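Local coordinates for metallo-beta-lactamase superfamily protein (Thermus thermophilus, PDB 2ZWR), which probably acts as a zinc-dependent hydrolase of the metallo-beta-lactamase superfamily, holding two zinc ions in its active site, at residues L17-E22 with T43-L48; D31-L36 with V60-P65; A49-H54 with R113-Q118; D71-L76 with P104-E109. All coordinates share one frame; numbering follows the deposited sequence.

Contact 1: L17-E22 with T43-L48; sequences LVETGE and TGLIPL. With ZN (zinc ion), chain H.
The hydroxyl oxygen OG1 of T43 is gripped by several polar groups, and CD2 of L17 meets it tip to tip at 3.4 Å. T43 is the last residue of helix 33-43, the helical arm of a beta-alpha-beta crossover in the metallo-beta-lactamase fold. OG1 is hydrogen-bonded back to the carbonyl of L39 and more weakly to that of F40. A chi1 of 58° puts it between the backbone N and the carbonyl carbon of T43, where it bonds to L39 O and takes a weak bond from the N-H of L45. G44, with positive phi, ends the helix, and L45 follows it alongside strand 13-20. There the L17 side chain crosses that of L45 obliquely, CD2 to CB 4.0 Å, and that of P47 at about a right angle, with CD1 nearest to CD. L17 lies between strand and loop, and also touches L39 and F40. Further along, the side chain of L45 crosses that of E19 at about a right angle: CD2 of L45 lies 3.7 Å from CD of E19, whose OE1 is paired with R2 in a salt bridge. Farther on, T20 OG1 accepts from E22 N in an ST turn. E22 holds a peripheral zinc through both carboxylate oxygens, and its backbone O lies 3.4 Å from CD1 of L48.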
loop_
_atom_site.group_PDB
_atom_site.type_symbol
_atom_site.label_atom_id
_atom_site.label_comp_id
_atom_site.label_asym_id
_atom_site.label_seq_id
_atom_site.Cartn_x
_atom_site.Cartn_y
_atom_site.Cartn_z
ATOM N N LEU A 17 -5.946 -7.454 3.602
ATOM C CA LEU A 17 -7.204 -7.331 4.317
ATOM C C LEU A 17 -6.881 -7.484 5.798
ATOM O O LEU A 17 -6.424 -8.528 6.243
ATOM C CB LEU A 17 -8.210 -8.386 3.847
ATOM C CG LEU A 17 -9.593 -8.410 4.517
ATOM C CD1 LEU A 17 -10.390 -7.113 4.284
ATOM C CD2 LEU A 17 -10.402 -9.653 4.071
ATOM N N VAL A 18 -7.093 -6.415 6.547
ATOM C CA VAL A 18 -6.602 -6.326 7.917
ATOM C C VAL A 18 -7.777 -6.053 8.844
ATOM O O VAL A 18 -8.532 -5.098 8.631
ATOM C CB VAL A 18 -5.557 -5.177 8.079
ATOM C CG1 VAL A 18 -5.021 -5.122 9.510
ATOM C CG2 VAL A 18 -4.414 -5.323 7.059
ATOM N N GLU A 19 -7.927 -6.889 9.864
ATOM C CA GLU A 19 -8.912 -6.636 10.909
ATOM C C GLU A 19 -8.292 -5.691 11.931
ATOM O O GLU A 19 -7.286 -6.009 12.534
ATOM C CB GLU A 19 -9.379 -7.943 11.573
ATOM C CG GLU A 19 -10.614 -7.763 12.483
ATOM C CD GLU A 19 -11.268 -9.085 12.925
ATOM O OE1 GLU A 19 -10.642 -10.169 12.788
ATOM O OE2 GLU A 19 -12.424 -9.031 13.417
ATOM N N THR A 20 -8.881 -4.516 12.107
ATOM C CA THR A 20 -8.383 -3.567 13.104
ATOM C C THR A 20 -9.364 -3.484 14.278
ATOM O O THR A 20 -10.467 -4.037 14.224
ATOM C CB THR A 20 -8.120 -2.153 12.489
ATOM O OG1 THR A 20 -9.324 -1.373 12.487
ATOM C CG2 THR A 20 -7.578 -2.262 11.049
ATOM N N GLY A 21 -8.958 -2.798 15.341
ATOM C CA GLY A 21 -9.852 -2.542 16.473
ATOM C C GLY A 21 -11.060 -1.693 16.095
ATOM O O GLY A 21 -12.038 -1.633 16.846
ATOM N N GLU A 22 -10.988 -1.038 14.932
ATOM C CA GLU A 22 -12.098 -0.240 14.402
ATOM C C GLU A 22 -12.782 -0.874 13.191
ATOM O O GLU A 22 -13.510 -0.203 12.456
ATOM C CB GLU A 22 -11.620 1.164 14.042
ATOM C CG GLU A 22 -11.351 2.041 15.255
ATOM C CD GLU A 22 -10.315 3.110 14.984
ATOM O OE1 GLU A 22 -10.424 3.821 13.962
ATOM O OE2 GLU A 22 -9.384 3.244 15.800
ATOM N N THR A 43 -12.748 -15.252 4.795
ATOM C CA THR A 43 -12.345 -14.671 6.075
ATOM C C THR A 43 -13.537 -14.191 6.905
ATOM O O THR A 43 -13.427 -14.049 8.114
ATOM C CB THR A 43 -11.361 -13.478 5.885
ATOM O OG1 THR A 43 -11.976 -12.478 5.064
ATOM C CG2 THR A 43 -10.043 -13.933 5.240
ATOM N N GLY A 44 -14.661 -13.915 6.242
ATOM C CA GLY A 44 -15.836 -13.334 6.893
ATOM C C GLY A 44 -15.662 -11.866 7.247
ATOM O O GLY A 44 -16.376 -11.343 8.099
ATOM N N LEU A 45 -14.708 -11.203 6.595
ATOM C CA LEU A 45 -14.397 -9.791 6.870
ATOM C C LEU A 45 -14.812 -8.878 5.714
ATOM O O LEU A 45 -14.448 -9.126 4.565
ATOM C CB LEU A 45 -12.900 -9.622 7.145
ATOM C CG LEU A 45 -12.272 -10.293 8.371
ATOM C CD1 LEU A 45 -10.758 -10.154 8.317
ATOM C CD2 LEU A 45 -12.826 -9.696 9.673
ATOM N N ILE A 46 -15.581 -7.835 6.020
ATOM C CA ILE A 46 -15.943 -6.831 5.024
ATOM C C ILE A 46 -15.202 -5.530 5.338
ATOM O O ILE A 46 -15.415 -4.944 6.398
ATOM C CB ILE A 46 -17.470 -6.551 4.989
ATOM C CG1 ILE A 46 -18.282 -7.849 5.069
ATOM C CG2 ILE A 46 -17.844 -5.739 3.735
ATOM C CD1 ILE A 46 -19.761 -7.612 5.422
ATOM N N PRO A 47 -14.349 -5.058 4.408
ATOM C CA PRO A 47 -13.600 -3.821 4.675
ATOM C C PRO A 47 -14.539 -2.624 4.826
ATOM O O PRO A 47 -15.595 -2.578 4.185
ATOM C CB PRO A 47 -12.719 -3.659 3.426
ATOM C CG PRO A 47 -13.454 -4.407 2.352
ATOM C CD PRO A 47 -14.057 -5.598 3.066
ATOM N N LEU A 48 -14.157 -1.679 5.679
ATOM C CA LEU A 48 -14.915 -0.449 5.874
ATOM C C LEU A 48 -14.346 0.699 5.046
ATOM O O LEU A 48 -14.966 1.750 4.909
ATOM C CB LEU A 48 -14.918 -0.059 7.360
ATOM C CG LEU A 48 -15.590 -1.052 8.314
ATOM C CD1 LEU A 48 -15.602 -0.512 9.731
ATOM C CD2 LEU A 48 -17.000 -1.408 7.835
HETATM ZN ZN ZN H . -9.307 5.659 15.062
HETATM O O HOH W 1 -7.028 5.355 15.216
#

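Contact 2: D31-L36 with V60-P65; sequences DEPEKL and VGAVAP. With ZN (zinc ion), chain G.
The side chain of P33 crosses that of P65 at about a right angle, with CB of P33 3.7 Å from CG of P65. This is the meeting of two helix starts: helices 33-43 and 63-70 are the helical arms of successive beta-alpha-beta crossovers in the metallo-beta-lactamase fold, and each brings a proline from its first turn to the interface. Such a position suits proline, because the first turn of a helix does not need its backbone N-H for helical bonding. Between the helices the filling is small. The CB of A62 is the shared centre, pressing on CD1 of L36 at 3.8 Å and on the backbone N of D31 at the same distance of 3.8 Å, while CD of P33 lies a little farther from it. L36 gets there with CG anti to its carbonyl carbon, chi1 -72°, and it also touches V6, L8 and P29. G61 lies close to D31, backbone C to CA 4.3 Å, and has no side chain to stand between them. E32 occupies the N-cap position, and its OE2 is hydrogen-bonded to the backbone N of G9. The CB of D31 points away from 60-65, and its carboxylate binds a peripheral zinc distinct from the active-site pair. OD1 of D31 binds that metal at 2.1 Å, and OD2 accepts a hydrogen bond of 2.7 Å from a water that is also a ligand of the zinc.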
loop_
_atom_site.group_PDB
_atom_site.type_symbol
_atom_site.label_atom_id
_atom_site.label_comp_id
_atom_site.label_asym_id
_atom_site.label_seq_id
_atom_site.Cartn_x
_atom_site.Cartn_y
_atom_site.Cartn_z
ATOM N N ASP A 31 -5.592 -5.348 -8.166
ATOM C CA ASP A 31 -6.146 -6.025 -9.314
ATOM C C ASP A 31 -6.989 -7.198 -8.851
ATOM O O ASP A 31 -7.059 -7.493 -7.651
ATOM C CB ASP A 31 -5.003 -6.524 -10.212
ATOM C CG ASP A 31 -5.421 -6.692 -11.650
ATOM O OD1 ASP A 31 -6.587 -6.413 -11.976
ATOM O OD2 ASP A 31 -4.586 -7.119 -12.459
ATOM N N GLU A 32 -7.647 -7.842 -9.810
ATOM C CA GLU A 32 -8.397 -9.089 -9.575
ATOM C C GLU A 32 -9.440 -8.931 -8.463
ATOM O O GLU A 32 -9.342 -9.573 -7.415
ATOM C CB GLU A 32 -7.452 -10.266 -9.276
ATOM C CG GLU A 32 -6.323 -10.460 -10.296
ATOM C CD GLU A 32 -5.567 -11.777 -10.115
ATOM O OE1 GLU A 32 -6.168 -12.862 -10.329
ATOM O OE2 GLU A 32 -4.371 -11.743 -9.767
ATOM N N PRO A 33 -10.451 -8.079 -8.697
ATOM C CA PRO A 33 -11.491 -7.836 -7.699
ATOM C C PRO A 33 -12.214 -9.109 -7.251
ATOM O O PRO A 33 -12.617 -9.198 -6.084
ATOM C CB PRO A 33 -12.464 -6.891 -8.419
ATOM C CG PRO A 33 -12.134 -6.997 -9.881
ATOM C CD PRO A 33 -10.675 -7.305 -9.935
ATOM N N GLU A 34 -12.367 -10.075 -8.165
ATOM C CA GLU A 34 -13.018 -11.361 -7.864
ATOM C C GLU A 34 -12.247 -12.111 -6.789
ATOM O O GLU A 34 -12.838 -12.758 -5.937
ATOM C CB GLU A 34 -13.105 -12.279 -9.099
ATOM C CG GLU A 34 -13.088 -11.601 -10.460
ATOM C CD GLU A 34 -11.707 -11.077 -10.870
ATOM O OE1 GLU A 34 -10.719 -11.847 -10.917
ATOM O OE2 GLU A 34 -11.621 -9.881 -11.167
ATOM N N LYS A 35 -10.919 -12.030 -6.849
ATOM C CA LYS A 35 -10.041 -12.659 -5.863
ATOM C C LYS A 35 -10.197 -11.992 -4.490
ATOM O O LYS A 35 -10.199 -12.671 -3.455
ATOM C CB LYS A 35 -8.585 -12.597 -6.353
ATOM C CG LYS A 35 -7.664 -13.659 -5.774
ATOM C CD LYS A 35 -6.477 -13.960 -6.709
ATOM N N LEU A 36 -10.354 -10.666 -4.487
ATOM C CA LEU A 36 -10.593 -9.919 -3.242
ATOM C C LEU A 36 -11.972 -10.192 -2.643
ATOM O O LEU A 36 -12.090 -10.458 -1.449
ATOM C CB LEU A 36 -10.386 -8.417 -3.455
ATOM C CG LEU A 36 -8.915 -8.020 -3.622
ATOM C CD1 LEU A 36 -8.806 -6.701 -4.363
ATOM C CD2 LEU A 36 -8.207 -7.960 -2.274
ATOM N N VAL A 60 -3.968 0.070 -7.414
ATOM C CA VAL A 60 -5.311 0.699 -7.452
ATOM C C VAL A 60 -6.275 0.114 -8.503
ATOM O O VAL A 60 -7.405 0.595 -8.655
ATOM C CB VAL A 60 -5.220 2.256 -7.632
ATOM C CG1 VAL A 60 -4.400 2.908 -6.498
ATOM C CG2 VAL A 60 -4.636 2.617 -9.010
ATOM N N GLY A 61 -5.846 -0.930 -9.208
ATOM C CA GLY A 61 -6.644 -1.517 -10.293
ATOM C C GLY A 61 -7.975 -2.172 -9.922
ATOM O O GLY A 61 -8.806 -2.422 -10.806
ATOM N N ALA A 62 -8.174 -2.465 -8.630
ATOM C CA ALA A 62 -9.409 -3.075 -8.139
ATOM C C ALA A 62 -10.220 -2.111 -7.301
ATOM O O ALA A 62 -11.263 -2.479 -6.769
ATOM C CB ALA A 62 -9.108 -4.326 -7.332
ATOM N N VAL A 63 -9.751 -0.874 -7.177
ATOM C CA VAL A 63 -10.492 0.122 -6.393
ATOM C C VAL A 63 -11.902 0.354 -6.940
ATOM O O VAL A 63 -12.861 0.242 -6.187
ATOM C CB VAL A 63 -9.719 1.457 -6.232
ATOM C CG1 VAL A 63 -10.628 2.545 -5.638
ATOM C CG2 VAL A 63 -8.498 1.250 -5.357
ATOM N N ALA A 64 -12.029 0.647 -8.244
ATOM C CA ALA A 64 -13.338 1.003 -8.829
ATOM C C ALA A 64 -14.500 -0.000 -8.599
ATOM O O ALA A 64 -15.562 0.403 -8.116
ATOM C CB ALA A 64 -13.207 1.373 -10.315
ATOM N N PRO A 65 -14.315 -1.295 -8.961
ATOM C CA PRO A 65 -15.374 -2.280 -8.683
ATOM C C PRO A 65 -15.749 -2.416 -7.211
ATOM O O PRO A 65 -16.927 -2.600 -6.899
ATOM C CB PRO A 65 -14.794 -3.605 -9.212
ATOM C CG PRO A 65 -13.304 -3.369 -9.373
ATOM C CD PRO A 65 -13.177 -1.903 -9.688
HETATM ZN ZN ZN G . -7.199 -6.961 -13.963
HETATM O O HOH W 2 -6.101 -8.739 -14.066
#

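Contact 3: A49-H54 with R113-Q118; sequences AILLTH and RLFGFQ. With ZN (zinc ion), chain D.
L51 spreads its two methyl groups among three side chains of the facing hairpin. CD1 meets CD1 of L114 tip to tip at 4.1 Å and lies as close to CD2 of F115, whereas CD2 turns to CD2 of F117, again at 4.1 Å. Beside it A49 offers its single methyl group, and CB reaches CZ of F115 at 3.7 Å, so the F115 ring spans two residues of the opposing chain. The approaches to both rings are oblique, and no polar group enters the set. What presents the three side chains is a type I' turn from L114 to F117. F115 and G116 both have positive phi at its corner, and the pair is tied by F117 N to L114 O at 2.9 Å and L114 N to F117 O at 3.1 Å. Strand 50-51 belongs to one mixed sheet of the metallo-beta-lactamase fold and the hairpin to the other, so the contact is a piece of the core between the two layers of the sandwich. V25 and F132 close in around it, F132 touching both L51 and F117. Farther along the chain comes the superfamily's HxHxDH motif, starting at H54. Here T53 serves as a second-shell residue: its OG1 accepts the ND1 proton of H54 at 2.9 Å, in the plane of the imidazole, and is itself hydrogen-bonded to D28. This bond, with the metal, would hold the ring's rotation while NE2 binds zinc at 2.2 Å, a site completed by H56, H125 and D144 together with a water.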
loop_
_atom_site.group_PDB
_atom_site.type_symbol
_atom_site.label_atom_id
_atom_site.label_comp_id
_atom_site.label_asym_id
_atom_site.label_seq_id
_atom_site.Cartn_x
_atom_site.Cartn_y
_atom_site.Cartn_z
ATOM N N ALA A 49 -13.156 0.488 4.503
ATOM C CA ALA A 49 -12.444 1.514 3.771
ATOM C C ALA A 49 -11.316 0.883 2.973
ATOM O O ALA A 49 -10.858 -0.213 3.283
ATOM C CB ALA A 49 -11.879 2.572 4.756
ATOM N N ILE A 50 -10.875 1.597 1.943
ATOM C CA ILE A 50 -9.678 1.265 1.191
ATOM C C ILE A 50 -8.587 2.260 1.608
ATOM O O ILE A 50 -8.817 3.467 1.603
ATOM C CB ILE A 50 -9.944 1.304 -0.353
ATOM C CG1 ILE A 50 -10.827 0.108 -0.766
ATOM C CG2 ILE A 50 -8.614 1.338 -1.145
ATOM C CD1 ILE A 50 -11.326 0.096 -2.222
ATOM N N LEU A 51 -7.423 1.741 2.017
ATOM C CA LEU A 51 -6.263 2.565 2.389
ATOM C C LEU A 51 -5.167 2.328 1.348
ATOM O O LEU A 51 -4.840 1.180 1.043
ATOM C CB LEU A 51 -5.756 2.192 3.795
ATOM C CG LEU A 51 -6.323 2.913 5.042
ATOM C CD1 LEU A 51 -7.848 3.025 5.065
ATOM C CD2 LEU A 51 -5.813 2.276 6.341
ATOM N N LEU A 52 -4.621 3.414 0.797
ATOM C CA LEU A 52 -3.591 3.311 -0.247
ATOM C C LEU A 52 -2.224 3.834 0.190
ATOM O O LEU A 52 -2.092 5.007 0.542
ATOM C CB LEU A 52 -4.044 4.006 -1.546
ATOM C CG LEU A 52 -5.364 3.548 -2.190
ATOM C CD1 LEU A 52 -5.707 4.455 -3.375
ATOM C CD2 LEU A 52 -5.326 2.072 -2.619
ATOM N N THR A 53 -1.219 2.950 0.157
ATOM C CA THR A 53 0.172 3.337 0.414
ATOM C C THR A 53 0.614 4.310 -0.652
ATOM O O THR A 53 1.298 5.286 -0.357
ATOM C CB THR A 53 1.165 2.134 0.441
ATOM O OG1 THR A 53 1.228 1.522 -0.860
ATOM C CG2 THR A 53 0.792 1.109 1.529
ATOM N N HIS A 54 0.209 4.045 -1.896
ATOM C CA HIS A 54 0.438 4.973 -3.010
ATOM C C HIS A 54 -0.456 4.606 -4.199
ATOM O O HIS A 54 -1.221 3.638 -4.117
ATOM C CB HIS A 54 1.929 5.035 -3.380
ATOM C CG HIS A 54 2.479 3.766 -3.970
ATOM N ND1 HIS A 54 2.512 2.573 -3.284
ATOM C CD2 HIS A 54 3.057 3.522 -5.169
ATOM C CE1 HIS A 54 3.065 1.644 -4.043
ATOM N NE2 HIS A 54 3.405 2.195 -5.193
ATOM N N ARG A 113 -3.937 9.473 12.457
ATOM C CA ARG A 113 -4.323 8.181 13.026
ATOM C C ARG A 113 -5.646 7.735 12.436
ATOM O O ARG A 113 -6.630 8.474 12.506
ATOM C CB ARG A 113 -4.483 8.272 14.550
ATOM C CG ARG A 113 -3.286 7.836 15.354
ATOM C CD ARG A 113 -2.270 8.941 15.474
ATOM N NE ARG A 113 -1.537 8.850 16.737
ATOM N N LEU A 114 -5.671 6.535 11.859
ATOM C CA LEU A 114 -6.920 5.952 11.369
ATOM C C LEU A 114 -6.833 4.444 11.389
ATOM O O LEU A 114 -5.785 3.869 11.060
ATOM C CB LEU A 114 -7.303 6.459 9.955
ATOM C CG LEU A 114 -6.650 5.871 8.692
ATOM C CD1 LEU A 114 -7.394 6.307 7.446
ATOM C CD2 LEU A 114 -5.207 6.279 8.585
ATOM N N PHE A 115 -7.939 3.821 11.784
ATOM C CA PHE A 115 -8.060 2.369 11.883
ATOM C C PHE A 115 -6.894 1.726 12.624
ATOM O O PHE A 115 -6.431 0.647 12.253
ATOM C CB PHE A 115 -8.238 1.743 10.494
ATOM C CG PHE A 115 -9.512 2.146 9.803
ATOM C CD1 PHE A 115 -10.709 1.483 10.080
ATOM C CD2 PHE A 115 -9.509 3.170 8.859
ATOM C CE1 PHE A 115 -11.894 1.849 9.434
ATOM C CE2 PHE A 115 -10.679 3.542 8.195
ATOM C CZ PHE A 115 -11.876 2.879 8.480
ATOM N N GLY A 116 -6.431 2.396 13.680
ATOM C CA GLY A 116 -5.382 1.860 14.540
ATOM C C GLY A 116 -3.976 2.024 13.990
ATOM O O GLY A 116 -3.023 1.494 14.579
ATOM N N PHE A 117 -3.840 2.753 12.877
ATOM C CA PHE A 117 -2.534 3.018 12.257
ATOM C C PHE A 117 -2.085 4.467 12.444
ATOM O O PHE A 117 -2.906 5.382 12.537
ATOM C CB PHE A 117 -2.563 2.724 10.741
ATOM C CG PHE A 117 -2.789 1.268 10.388
ATOM C CD1 PHE A 117 -1.825 0.307 10.669
ATOM C CD2 PHE A 117 -3.961 0.873 9.748
ATOM C CE1 PHE A 117 -2.036 -1.025 10.335
ATOM C CE2 PHE A 117 -4.187 -0.447 9.410
ATOM C CZ PHE A 117 -3.226 -1.403 9.698
ATOM N N GLN A 118 -0.775 4.672 12.465
ATOM C CA GLN A 118 -0.206 6.006 12.335
ATOM C C GLN A 118 0.327 6.134 10.907
ATOM O O GLN A 118 1.044 5.251 10.420
ATOM C CB GLN A 118 0.905 6.214 13.368
ATOM C CG GLN A 118 1.695 7.519 13.217
ATOM C CD GLN A 118 2.876 7.646 14.202
ATOM O OE1 GLN A 118 3.374 8.749 14.435
ATOM N NE2 GLN A 118 3.317 6.525 14.779
HETATM ZN ZN ZN D . 4.778 1.514 -6.752
HETATM O O HOH W 3 4.192 -0.188 -7.782
#

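Contact 4: D71-L76 with P104-E109; sequences DLPVYL and PVRPLE. With ZN (zinc ion), chain E.
R106 and Y75 share a bridge between parallel strands, and most of the polar atoms there are paired. At the edge of the mixed sheet in this metallo-beta-lactamase fold, the short, weakly bonded strand about 106-107 pairs with strand 74-76 through two nearly straight backbone bonds: R106 N gives to V74 O at 2.7 Å, and R106 O receives from L76 N at 2.9 Å. A third, L108 N to L76 O at 3.1 Å, is poorer, since the donor stands well above the carbonyl plane. Just before the pairing begins, a water accepts from V74 N and donates to P104 O. The side chains continue the pattern. R106, extended from CG to NE, runs obliquely over the tyrosine: its CB sits 3.9 Å from the ring centroid in a CH-pi contact, and its NH1 donates to Y75 OH at 3.1 Å, within the guanidinium plane. That plane stands at 82° to the ring, and P73 CB sits over the centre of one guanidinium face, 3.4 Å above it. CD2 of L108 supports Y75 at CB from 3.7 Å. The phenol and apolar packing hold the exposed arginine without neutralising its charge within this contact, consistent with a charged group at the solvent-facing edge of the sheet.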
loop_
_atom_site.group_PDB
_atom_site.type_symbol
_atom_site.label_atom_id
_atom_site.label_comp_id
_atom_site.label_asym_id
_atom_site.label_seq_id
_atom_site.Cartn_x
_atom_site.Cartn_y
_atom_site.Cartn_z
ATOM N N ASP A 71 -19.462 0.945 -1.692
ATOM C CA ASP A 71 -19.391 2.371 -1.324
ATOM C C ASP A 71 -18.198 2.673 -0.396
ATOM O O ASP A 71 -18.330 3.427 0.568
ATOM C CB ASP A 71 -20.701 2.840 -0.655
ATOM C CG ASP A 71 -21.896 2.850 -1.609
ATOM O OD1 ASP A 71 -23.022 3.152 -1.146
ATOM O OD2 ASP A 71 -21.728 2.565 -2.815
ATOM N N LEU A 72 -17.051 2.060 -0.667
ATOM C CA LEU A 72 -15.886 2.181 0.220
ATOM C C LEU A 72 -15.229 3.542 0.054
ATOM O O LEU A 72 -14.952 3.962 -1.078
ATOM C CB LEU A 72 -14.853 1.074 -0.041
ATOM C CG LEU A 72 -15.238 -0.383 0.228
ATOM C CD1 LEU A 72 -14.233 -1.367 -0.383
ATOM C CD2 LEU A 72 -15.393 -0.646 1.706
ATOM N N PRO A 73 -15.015 4.255 1.174
ATOM C CA PRO A 73 -14.134 5.416 1.101
ATOM C C PRO A 73 -12.706 4.976 0.781
ATOM O O PRO A 73 -12.273 3.898 1.211
ATOM C CB PRO A 73 -14.218 6.035 2.503
ATOM C CG PRO A 73 -14.736 4.992 3.387
ATOM C CD PRO A 73 -15.568 4.056 2.527
ATOM N N VAL A 74 -12.010 5.806 -0.002
ATOM C CA VAL A 74 -10.643 5.550 -0.423
ATOM C C VAL A 74 -9.746 6.618 0.163
ATOM O O VAL A 74 -9.948 7.801 -0.086
ATOM C CB VAL A 74 -10.503 5.544 -1.969
ATOM C CG1 VAL A 74 -9.056 5.303 -2.374
ATOM C CG2 VAL A 74 -11.401 4.482 -2.585
ATOM N N TYR A 75 -8.755 6.188 0.947
ATOM C CA TYR A 75 -7.807 7.083 1.582
ATOM C C TYR A 75 -6.493 7.098 0.802
ATOM O O TYR A 75 -5.886 6.041 0.564
ATOM C CB TYR A 75 -7.564 6.651 3.038
ATOM C CG TYR A 75 -8.727 6.951 3.952
ATOM C CD1 TYR A 75 -8.746 8.111 4.718
ATOM C CD2 TYR A 75 -9.826 6.084 4.024
ATOM C CE1 TYR A 75 -9.828 8.402 5.560
ATOM C CE2 TYR A 75 -10.914 6.365 4.839
ATOM C CZ TYR A 75 -10.906 7.525 5.608
ATOM O OH TYR A 75 -11.971 7.802 6.426
ATOM N N LEU A 76 -6.066 8.299 0.415
ATOM C CA LEU A 76 -4.827 8.483 -0.329
ATOM C C LEU A 76 -4.193 9.806 0.036
ATOM O O LEU A 76 -4.902 10.801 0.203
ATOM C CB LEU A 76 -5.110 8.475 -1.838
ATOM C CG LEU A 76 -3.957 8.693 -2.815
ATOM C CD1 LEU A 76 -3.111 7.427 -2.972
ATOM C CD2 LEU A 76 -4.521 9.155 -4.148
ATOM N N PRO A 104 -14.460 11.022 -5.395
ATOM C CA PRO A 104 -13.318 11.600 -4.689
ATOM C C PRO A 104 -12.605 10.619 -3.752
ATOM O O PRO A 104 -13.113 9.525 -3.479
ATOM C CB PRO A 104 -13.973 12.720 -3.880
ATOM C CG PRO A 104 -15.274 12.136 -3.498
ATOM C CD PRO A 104 -15.714 11.272 -4.663
ATOM N N VAL A 105 -11.424 11.016 -3.282
ATOM C CA VAL A 105 -10.724 10.278 -2.240
ATOM C C VAL A 105 -10.697 11.104 -0.957
ATOM O O VAL A 105 -10.876 12.319 -1.000
ATOM C CB VAL A 105 -9.279 9.868 -2.661
ATOM C CG1 VAL A 105 -9.305 9.098 -3.962
ATOM C CG2 VAL A 105 -8.366 11.081 -2.781
ATOM N N ARG A 106 -10.477 10.429 0.168
ATOM C CA ARG A 106 -10.250 11.075 1.455
ATOM C C ARG A 106 -8.748 11.166 1.693
ATOM O O ARG A 106 -8.008 10.244 1.344
ATOM C CB ARG A 106 -10.921 10.292 2.589
ATOM C CG ARG A 106 -12.433 10.217 2.443
ATOM C CD ARG A 106 -13.082 9.463 3.578
ATOM N NE ARG A 106 -14.538 9.367 3.406
ATOM C CZ ARG A 106 -15.364 8.814 4.295
ATOM N NH1 ARG A 106 -14.889 8.281 5.419
ATOM N NH2 ARG A 106 -16.663 8.779 4.051
ATOM N N PRO A 107 -8.287 12.297 2.252
ATOM C CA PRO A 107 -6.851 12.507 2.387
ATOM C C PRO A 107 -6.149 11.748 3.522
ATOM O O PRO A 107 -6.739 11.448 4.573
ATOM C CB PRO A 107 -6.739 14.021 2.605
ATOM C CG PRO A 107 -8.018 14.417 3.194
ATOM C CD PRO A 107 -9.067 13.449 2.732
ATOM N N LEU A 108 -4.888 11.445 3.274
ATOM C CA LEU A 108 -3.972 10.981 4.298
ATOM C C LEU A 108 -2.942 12.091 4.529
ATOM O O LEU A 108 -2.778 12.973 3.681
ATOM C CB LEU A 108 -3.285 9.684 3.859
ATOM C CG LEU A 108 -4.175 8.441 3.707
ATOM C CD1 LEU A 108 -3.380 7.294 3.098
ATOM C CD2 LEU A 108 -4.789 8.037 5.042
ATOM N N GLU A 109 -2.264 12.044 5.671
ATOM C CA GLU A 109 -1.285 13.058 6.048
ATOM C C GLU A 109 -0.328 12.457 7.066
ATOM O O GLU A 109 -0.735 11.627 7.878
ATOM C CB GLU A 109 -2.002 14.291 6.633
ATOM C CG GLU A 109 -1.079 15.385 7.188
ATOM C CD GLU A 109 -1.767 16.733 7.373
ATOM O OE1 GLU A 109 -2.829 16.759 8.036
ATOM O OE2 GLU A 109 -1.234 17.751 6.834
HETATM ZN ZN ZN E . -23.249 2.603 -4.096
HETATM O O HOH W 4 -13.671 8.208 -1.129
#

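In the fold
Contacts 3 and 4 are the closest pair, their centres 9 Å apart: strands 50-51 and 74-76 are neighbours in one sheet, joined by probable hydrogen bonds I50 N to P73 O and I50 O to Y75 N, each 2.8 Å. Contact 1, its centre 12 Å from that of contact 3, meets it where F115 packs on T20 and L48. Contact 2 reaches the sheet through V63, whose CG1 lies 3.7 Å from CG2 of V74 in contact 4. V60 likewise touches L52 of contact 3. H54 of contact 3 binds one active-site zinc, and the side chain of L76 in contact 4 lies about 6 Å from that of H54; the side chain of D31 is about 7 Å from that of D58, a ligand of the other zinc.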